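Local coordinates for methyl-CpG-binding domain protein 3 (Homo sapiens, PDB 6CC8) that probably binds CpG-containing DNA through its methyl-CpG-binding domain, here held against DNA that carries 5-methylcytosine, at residues A30-V35 against D65-K70. Residues are numbered along the deposited sequence; the frame is centred on the assembly and turned at random.
Sequences AGHRDV and DFRTGK. With nucleotides of chain C.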
# COMPACT_ATOMS: atom_id res chain seq x y z
N ALA A 30 -0.67 -16.07 -11.28
CA ALA A 30 -0.02 -15.16 -12.23
C ALA A 30 -1.00 -14.11 -12.69
O ALA A 30 -2.18 -14.40 -12.90
CB ALA A 30 0.50 -15.92 -13.44
N GLY A 31 -0.53 -12.87 -12.84
CA GLY A 31 -1.41 -11.75 -13.24
C GLY A 31 -1.98 -10.94 -12.05
O GLY A 31 -2.24 -9.77 -12.21
N HIS A 32 -2.23 -11.60 -10.90
CA HIS A 32 -2.67 -10.92 -9.65
C HIS A 32 -1.68 -9.84 -9.26
O HIS A 32 -0.47 -10.04 -9.42
CB HIS A 32 -2.75 -11.94 -8.49
CG HIS A 32 -3.14 -11.33 -7.17
ND1 HIS A 32 -4.46 -11.11 -6.82
CD2 HIS A 32 -2.38 -10.86 -6.14
CE1 HIS A 32 -4.50 -10.52 -5.61
NE2 HIS A 32 -3.26 -10.37 -5.17
N ARG A 33 -2.16 -8.69 -8.72
CA ARG A 33 -1.29 -7.56 -8.42
C ARG A 33 -1.29 -7.45 -6.91
O ARG A 33 -2.31 -7.28 -6.31
CB ARG A 33 -1.74 -6.26 -9.13
CG ARG A 33 -1.64 -6.35 -10.67
CD ARG A 33 -2.22 -5.13 -11.43
NE ARG A 33 -1.31 -3.97 -11.37
CZ ARG A 33 -0.16 -3.84 -12.07
NH1 ARG A 33 0.26 -4.78 -12.93
NH2 ARG A 33 0.60 -2.74 -11.90
N ASP A 34 -0.14 -7.71 -6.32
CA ASP A 34 0.10 -7.47 -4.92
C ASP A 34 0.32 -5.98 -4.73
O ASP A 34 0.91 -5.30 -5.60
CB ASP A 34 1.35 -8.26 -4.44
CG ASP A 34 1.13 -9.75 -4.49
OD1 ASP A 34 0.42 -10.31 -3.61
OD2 ASP A 34 1.65 -10.36 -5.44
N VAL A 35 -0.07 -5.50 -3.56
CA VAL A 35 0.03 -4.06 -3.23
C VAL A 35 0.86 -3.97 -1.93
O VAL A 35 0.63 -4.74 -1.01
CB VAL A 35 -1.40 -3.44 -3.09
CG1 VAL A 35 -1.33 -1.99 -2.63
CG2 VAL A 35 -2.12 -3.50 -4.42
N ASP A 65 -8.77 2.20 1.90
CA ASP A 65 -8.83 0.93 1.15
C ASP A 65 -7.43 0.56 0.74
O ASP A 65 -6.86 1.15 -0.20
CB ASP A 65 -9.74 1.06 -0.04
CG ASP A 65 -9.91 -0.31 -0.79
OD1 ASP A 65 -8.95 -0.85 -1.27
OD2 ASP A 65 -11.01 -0.81 -0.82
N PHE A 66 -6.86 -0.42 1.46
CA PHE A 66 -5.48 -0.84 1.25
C PHE A 66 -5.24 -1.21 -0.23
O PHE A 66 -4.23 -0.83 -0.79
CB PHE A 66 -5.17 -2.06 2.11
CG PHE A 66 -3.73 -2.43 2.14
CD1 PHE A 66 -2.89 -1.89 3.08
CD2 PHE A 66 -3.21 -3.38 1.22
CE1 PHE A 66 -1.53 -2.25 3.10
CE2 PHE A 66 -1.86 -3.74 1.28
CZ PHE A 66 -1.04 -3.19 2.22
N ARG A 67 -6.15 -1.91 -0.84
CA ARG A 67 -5.89 -2.39 -2.24
C ARG A 67 -5.79 -1.20 -3.21
O ARG A 67 -4.87 -1.16 -4.00
CB ARG A 67 -6.93 -3.41 -2.72
CG ARG A 67 -6.81 -3.74 -4.23
CD ARG A 67 -7.21 -5.15 -4.58
NE ARG A 67 -6.22 -6.09 -4.09
CZ ARG A 67 -5.05 -6.39 -4.69
NH1 ARG A 67 -4.67 -5.82 -5.81
NH2 ARG A 67 -4.24 -7.26 -4.12
N THR A 68 -6.71 -0.24 -3.13
CA THR A 68 -6.70 0.93 -4.05
C THR A 68 -5.82 2.09 -3.63
O THR A 68 -5.48 2.92 -4.45
CB THR A 68 -8.11 1.52 -4.26
OG1 THR A 68 -8.63 1.98 -3.02
CG2 THR A 68 -9.05 0.48 -4.81
N GLY A 69 -5.48 2.16 -2.36
CA GLY A 69 -4.70 3.26 -1.85
C GLY A 69 -5.46 4.56 -1.65
O GLY A 69 -4.81 5.59 -1.47
N LYS A 70 -6.79 4.51 -1.61
CA LYS A 70 -7.61 5.74 -1.41
C LYS A 70 -8.60 5.61 -0.29
O LYS A 70 -9.04 4.49 0.06
CB LYS A 70 -8.41 6.08 -2.66
CG LYS A 70 -7.62 6.04 -3.96
CD LYS A 70 -8.56 6.23 -5.16
CE LYS A 70 -7.85 5.97 -6.48
NZ LYS A 70 -8.80 5.98 -7.66
N1 5CM C 6 3.72 -16.46 -3.79
C2 5CM C 6 3.56 -16.82 -2.44
N3 5CM C 6 3.43 -15.86 -1.46
C4 5CM C 6 3.42 -14.55 -1.77
C5 5CM C 6 3.58 -14.15 -3.19
C5A 5CM C 6 3.59 -12.72 -3.66
C6 5CM C 6 3.70 -15.15 -4.15
O2 5CM C 6 3.56 -17.99 -2.07
N4 5CM C 6 3.27 -13.63 -0.79
C1' 5CM C 6 3.84 -17.46 -4.89
C2' 5CM C 6 2.63 -17.43 -5.81
C3' 5CM C 6 3.12 -18.13 -7.04
C4' 5CM C 6 4.64 -18.02 -6.95
O4' 5CM C 6 4.89 -17.21 -5.80
O3' 5CM C 6 2.81 -19.51 -6.97
C5' 5CM C 6 5.27 -17.38 -8.17
O5' 5CM C 6 4.86 -16.00 -8.13
P 5CM C 6 5.81 -14.90 -8.84
OP1 5CM C 6 6.08 -15.41 -10.23
OP2 5CM C 6 5.12 -13.61 -8.54
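Val35, on strand 33-38, comes closest in the backbone to Arg67, in the loop between strands 64-65 and 70-71, with their CA atoms 6.2 Å apart. Arg67 is modelled in two conformers; in the one described, its side chain, bent at chi2 and chi3, reaches back along 30-35 and meets Arg33 O end-on with both terminal nitrogens, at 2.8 Å from NH1 and 2.9 Å from NH2. The oxygen lies in the guanidinium plane, and the N-H...O angles, 148° from NH1 and 142° from NH2, are well short of straight, as two donors share one acceptor. Val35 CG2, placed anti to the carbonyl carbon, lies over one face of the guanidinium, 3.7 Å from NH1, and also packs 3.6 Å from Arg67 O. The His32 ring stands obliquely to the group, its NE2 3.4 Å from Arg67 NH2. The Phe66 ring turns its edge to the strand, CE2 lying 3.5 Å from Val35 O, and also packs edge-to-face with Tyr37. An Asx motif shapes the loop, Thr68 N donating to Asp65 OD1. Asp34 points away from the loop; salt-bridged to Arg24, it brings OD2 within 3.5 Å of the methyl carbon C5A of 5CM6 of chain C. With Arg67 NE salt-bridged to a DNA phosphate, the double grip probably fixes the guanidinium's rotation in this conformer, tying the loop to both the strand whose Asp34 meets the methylcytosine and the DNA backbone.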